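Local atomic coordinates of mandalate racemase/muconate lactonizing enzyme (Unidentified, PDB entry 4E4U), a protein that probably abstracts a proton alpha to a substrate carboxylate, as mandelate racemase/muconate lactonizing enzymes do, though its own substrate is not established. Residues Asp143-Ala148 / Cys191-Glu196; Arg186-Cys191 / Glu225-Leu230. All blocks are in the same frame, centred on the assembly; numbering follows the deposited sequence. Where two conformers were deposited one is given.

Both contacts are built on helix 181-198 in the enolase C-terminal-like barrel domain. Contact 1 joins it to the start of helix 145-158, and contact 2 to the loop that leads from helix 214-224 into strand 231-233. Their centres lie about 9 Å apart, and Cys-191 belongs to both. They also touch directly: Arg-195 NH2 lies 2.9 Å from Tyr-227 O, a probable hydrogen bond, and Arg-192 CB packs 3.3 Å from Tyr-227 OH. The pocket that holds the dimercaptobutanediol molecule includes Cys-151, Glu-154, Asn-155 and Leu-158, which follow contact 1 along helix 145-158. None of the residues lining that pocket takes part in either contact.

Contact 1. Residues Asp143-Ala148 / Cys191-Glu196; sequences DDPDLA and CRRVRE
Ala-148 and Val-194 meet on the buried side of this contact. Ala-148 CB lies 4.3 Å from Val-194 CG2, an approach between methyl groups. Val-194 also rests on Val-163, Phe-165 and Leu-204 of the barrel strands, and Ala-148 on Phe-190 of the same helix 181-198. Pro-145 borders the next patch. Its CB is 4.2 Å from Arg-193 CG, while Pro-145 O is 3.9 Å from Arg-193 CB.

These are neighbouring outer helices of the modified TIM barrel, (beta/alpha)7beta, of the enolase superfamily. Helix 145-158 follows strand 125-130, and helix 181-198 follows strand 162-165. Asp-144 is the N-cap of the first helix. Its OD1 accepts from Asp-146 N at 2.9 Å and from Leu-147 N at 3.2 Å. The second N-H comes from well above the carboxylate plane.

The solvent side is looser and polar. In the conformer given for Arg-193, its NH1 forms a salt bridge with Asp-146 OD1 at 2.7 Å. A second conformer was deposited, so this pairing may not be permanent. The hydrogen bond is bent, with an N-H...O angle of 131°. The carboxylate and guanidinium planes are nearly parallel but stepped: NH1 sits on the syn side of OD1, 26° out of the carboxylate plane. The Arg-193 chain bends at CB-CG (chi2 -69°), which carries its guanidinium group to the exposed Asp-146. Glu-196 OE1 lies 6.0 Å from Asp-146 OD1, so a second acid is near this outer edge without touching it.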
# COMPACT_ATOMS: atom_id res chain seq x y z
N ASP A 143 -35.64 -7.91 25.15
CA ASP A 143 -35.87 -9.02 24.23
C ASP A 143 -37.07 -8.79 23.30
O ASP A 143 -37.13 -9.35 22.20
CB ASP A 143 -36.06 -10.31 25.04
CG ASP A 143 -36.51 -11.47 24.18
OD1 ASP A 143 -35.69 -12.00 23.40
OD2 ASP A 143 -37.69 -11.87 24.31
N ASP A 144 -38.00 -7.95 23.74
CA ASP A 144 -39.26 -7.75 23.03
C ASP A 144 -39.18 -6.55 22.08
O ASP A 144 -39.08 -5.41 22.53
CB ASP A 144 -40.37 -7.52 24.06
CG ASP A 144 -41.77 -7.56 23.46
OD1 ASP A 144 -41.95 -7.11 22.31
OD2 ASP A 144 -42.69 -8.02 24.15
N PRO A 145 -39.24 -6.79 20.76
CA PRO A 145 -39.10 -5.69 19.80
C PRO A 145 -40.27 -4.72 19.82
O PRO A 145 -40.09 -3.54 19.51
CB PRO A 145 -39.04 -6.41 18.45
CG PRO A 145 -39.73 -7.70 18.67
CD PRO A 145 -39.40 -8.09 20.09
N ASP A 146 -41.46 -5.19 20.18
CA ASP A 146 -42.62 -4.32 20.22
C ASP A 146 -42.59 -3.39 21.44
O ASP A 146 -42.98 -2.23 21.34
CB ASP A 146 -43.91 -5.16 20.17
CG ASP A 146 -44.06 -5.88 18.85
OD1 ASP A 146 -43.87 -5.24 17.79
OD2 ASP A 146 -44.37 -7.09 18.86
N LEU A 147 -42.12 -3.89 22.58
CA LEU A 147 -41.91 -3.04 23.75
C LEU A 147 -40.85 -1.98 23.44
O LEU A 147 -40.99 -0.83 23.84
CB LEU A 147 -41.47 -3.85 24.96
CG LEU A 147 -42.53 -4.61 25.76
CD1 LEU A 147 -41.86 -5.33 26.91
CD2 LEU A 147 -43.60 -3.65 26.27
N ALA A 148 -39.79 -2.39 22.74
CA ALA A 148 -38.75 -1.45 22.33
C ALA A 148 -39.35 -0.37 21.43
O ALA A 148 -39.08 0.82 21.61
CB ALA A 148 -37.62 -2.18 21.61
N CYS A 191 -34.92 -3.49 14.43
CA CYS A 191 -34.79 -2.31 13.57
C CYS A 191 -36.08 -2.04 12.81
O CYS A 191 -36.51 -0.89 12.70
CB CYS A 191 -33.61 -2.45 12.61
SG CYS A 191 -32.02 -2.33 13.44
N ARG A 192 -36.71 -3.09 12.31
CA ARG A 192 -37.94 -2.93 11.55
C ARG A 192 -39.04 -2.31 12.41
O ARG A 192 -39.69 -1.35 12.00
CB ARG A 192 -38.41 -4.28 11.02
CG ARG A 192 -39.65 -4.19 10.16
CD ARG A 192 -40.08 -5.55 9.65
NE ARG A 192 -41.30 -5.47 8.84
CZ ARG A 192 -41.31 -5.43 7.51
NH1 ARG A 192 -40.17 -5.48 6.84
NH2 ARG A 192 -42.46 -5.35 6.86
N ARG A 193 -39.23 -2.86 13.61
CA ARG A 193 -40.29 -2.39 14.49
C ARG A 193 -40.03 -0.99 15.03
O ARG A 193 -40.94 -0.18 15.11
CB ARG A 193 -40.51 -3.38 15.64
CG ARG A 193 -41.01 -4.75 15.19
CD ARG A 193 -42.43 -4.70 14.65
NE ARG A 193 -42.80 -5.96 14.00
CZ ARG A 193 -43.10 -7.08 14.65
NH1 ARG A 193 -43.07 -7.13 15.97
NH2 ARG A 193 -43.42 -8.17 13.96
N VAL A 194 -38.78 -0.71 15.41
CA VAL A 194 -38.44 0.62 15.91
C VAL A 194 -38.56 1.66 14.79
O VAL A 194 -39.13 2.72 15.00
CB VAL A 194 -37.06 0.68 16.60
CG1 VAL A 194 -36.74 2.10 17.03
CG2 VAL A 194 -37.03 -0.25 17.82
N ARG A 195 -38.06 1.34 13.60
CA ARG A 195 -38.22 2.24 12.46
C ARG A 195 -39.70 2.53 12.18
O ARG A 195 -40.06 3.68 11.94
CB ARG A 195 -37.54 1.71 11.19
CG ARG A 195 -37.83 2.54 9.94
CD ARG A 195 -37.30 3.97 10.07
NE ARG A 195 -35.84 4.01 9.96
CZ ARG A 195 -35.06 4.82 10.67
NH1 ARG A 195 -35.58 5.66 11.55
NH2 ARG A 195 -33.74 4.78 10.50
N GLU A 196 -40.55 1.51 12.23
CA GLU A 196 -41.99 1.70 12.02
C GLU A 196 -42.55 2.69 13.05
O GLU A 196 -43.38 3.53 12.72
CB GLU A 196 -42.74 0.37 12.12
CG GLU A 196 -44.26 0.50 11.98
CD GLU A 196 -45.01 -0.82 12.16
OE1 GLU A 196 -44.55 -1.68 12.95
OE2 GLU A 196 -46.07 -0.99 11.52

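Contact 2. Residues Arg186-Cys191 / Glu225-Leu230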
# COMPACT_ATOMS: atom_id res chain seq x y z
N ARG A 186 -33.56 -11.46 14.86
CA ARG A 186 -34.07 -10.60 15.92
C ARG A 186 -33.52 -9.18 15.79
O ARG A 186 -34.25 -8.21 15.99
CB ARG A 186 -33.72 -11.18 17.30
CG ARG A 186 -34.22 -10.35 18.46
CD ARG A 186 -33.92 -11.03 19.77
NE ARG A 186 -32.49 -11.01 20.06
CZ ARG A 186 -31.85 -11.95 20.75
NH1 ARG A 186 -32.48 -13.03 21.19
NH2 ARG A 186 -30.55 -11.83 20.98
N CYS A 187 -32.25 -9.07 15.43
CA CYS A 187 -31.64 -7.75 15.25
C CYS A 187 -32.36 -6.97 14.16
O CYS A 187 -32.68 -5.79 14.32
CB CYS A 187 -30.16 -7.88 14.87
SG CYS A 187 -29.10 -8.48 16.20
N GLU A 188 -32.65 -7.66 13.06
CA GLU A 188 -33.36 -7.06 11.94
C GLU A 188 -34.78 -6.66 12.35
O GLU A 188 -35.26 -5.58 11.99
CB GLU A 188 -33.41 -8.07 10.79
CG GLU A 188 -33.29 -7.45 9.43
CD GLU A 188 -33.36 -8.47 8.31
OE1 GLU A 188 -32.74 -9.56 8.43
OE2 GLU A 188 -34.02 -8.16 7.31
N LEU A 189 -35.45 -7.53 13.11
CA LEU A 189 -36.82 -7.28 13.55
C LEU A 189 -36.92 -6.08 14.49
O LEU A 189 -37.86 -5.29 14.40
CB LEU A 189 -37.41 -8.52 14.21
CG LEU A 189 -38.89 -8.40 14.60
CD1 LEU A 189 -39.74 -8.09 13.38
CD2 LEU A 189 -39.37 -9.67 15.28
N PHE A 190 -35.95 -5.94 15.40
CA PHE A 190 -35.91 -4.75 16.26
C PHE A 190 -35.82 -3.49 15.41
O PHE A 190 -36.55 -2.52 15.64
CB PHE A 190 -34.73 -4.81 17.22
CG PHE A 190 -35.08 -5.35 18.58
CD1 PHE A 190 -35.33 -6.71 18.76
CD2 PHE A 190 -35.13 -4.51 19.68
CE1 PHE A 190 -35.63 -7.21 20.02
CE2 PHE A 190 -35.44 -5.00 20.94
CZ PHE A 190 -35.70 -6.35 21.11
N CYS A 191 -34.92 -3.49 14.43
CA CYS A 191 -34.79 -2.31 13.57
C CYS A 191 -36.08 -2.04 12.81
O CYS A 191 -36.51 -0.89 12.70
CB CYS A 191 -33.61 -2.45 12.61
SG CYS A 191 -32.02 -2.33 13.44
N GLU A 225 -28.77 -2.61 6.77
CA GLU A 225 -28.65 -1.47 5.86
C GLU A 225 -30.00 -0.92 5.39
O GLU A 225 -30.17 0.29 5.26
CB GLU A 225 -27.75 -1.80 4.67
CG GLU A 225 -26.27 -1.78 5.04
CD GLU A 225 -25.33 -2.27 3.94
OE1 GLU A 225 -25.81 -2.68 2.87
OE2 GLU A 225 -24.10 -2.25 4.16
N LYS A 226 -30.97 -1.81 5.18
CA LYS A 226 -32.28 -1.36 4.69
C LYS A 226 -33.01 -0.45 5.67
O LYS A 226 -33.95 0.24 5.29
CB LYS A 226 -33.16 -2.55 4.31
CG LYS A 226 -33.61 -3.41 5.49
CD LYS A 226 -34.52 -4.57 5.06
CE LYS A 226 -33.74 -5.74 4.46
NZ LYS A 226 -32.83 -6.42 5.44
N TYR A 227 -32.57 -0.42 6.93
CA TYR A 227 -33.20 0.45 7.92
C TYR A 227 -32.40 1.73 8.19
O TYR A 227 -32.77 2.52 9.05
CB TYR A 227 -33.49 -0.31 9.21
CG TYR A 227 -34.42 -1.46 8.93
CD1 TYR A 227 -35.72 -1.23 8.49
CD2 TYR A 227 -33.98 -2.78 9.05
CE1 TYR A 227 -36.57 -2.28 8.19
CE2 TYR A 227 -34.84 -3.83 8.76
CZ TYR A 227 -36.13 -3.57 8.33
OH TYR A 227 -36.97 -4.60 8.03
N ASP A 228 -31.32 1.92 7.44
CA ASP A 228 -30.48 3.13 7.50
C ASP A 228 -30.14 3.63 8.91
O ASP A 228 -30.40 4.79 9.23
CB ASP A 228 -31.12 4.25 6.67
CG ASP A 228 -30.18 5.44 6.45
OD1 ASP A 228 -28.95 5.25 6.31
OD2 ASP A 228 -30.68 6.58 6.38
N PRO A 229 -29.54 2.76 9.76
CA PRO A 229 -29.14 3.25 11.08
C PRO A 229 -28.06 4.32 10.97
O PRO A 229 -27.21 4.28 10.06
CB PRO A 229 -28.56 2.01 11.78
CG PRO A 229 -28.80 0.86 10.87
CD PRO A 229 -29.11 1.37 9.51
N LEU A 230 -28.08 5.25 11.92
CA LEU A 230 -27.05 6.27 11.99
C LEU A 230 -25.68 5.66 12.33
O LEU A 230 -24.65 6.13 11.86
CB LEU A 230 -27.45 7.36 12.99
CG LEU A 230 -26.40 8.39 13.45
CD1 LEU A 230 -25.71 9.09 12.29
CD2 LEU A 230 -27.03 9.42 14.37
O HOH W 1 -36.56 -7.10 7.82
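Glu-188 OE2 is gripped by two groups. Lys-226 NZ donates to it at 2.8 Å in a salt bridge, and water 1 donates to it, also at 2.8 Å. The ammonium group arrives from above the carboxylate plane, 61° out of it. The lysine chain bends at chi3 (78°) and chi4 (65°), which turns NZ toward the glutamate; the two chains cross at about a right angle. Lys-226 NZ also donates to Arg-223 O. The other oxygen, Glu-188 OE1, makes a salt bridge with Arg-223 NH1.

Water 1 also lies 2.5 Å from Tyr-227 OH and so bridges the phenol and the carboxylate. The tyrosine ring is sandwiched. The Cys-191 carbonyl carbon sits 4.2 Å above the centre of one face. Lys-226 CG lies 3.5 Å above the opposite face, toward the rim. Glu-188 CG is at the ring edge, in its plane. Cys-191 CB adds an apolar touch at 3.6 Å from Tyr-227 CD2.

The contact thus packs the loop before strand 231-233 of the barrel against helix 181-198. Beyond it, Asp-228 forms salt bridges with Arg-219 and Arg-223 of the second subunit. With a lysine, an arginine and a water around it, the Glu-188 carboxylate is probably kept ionised.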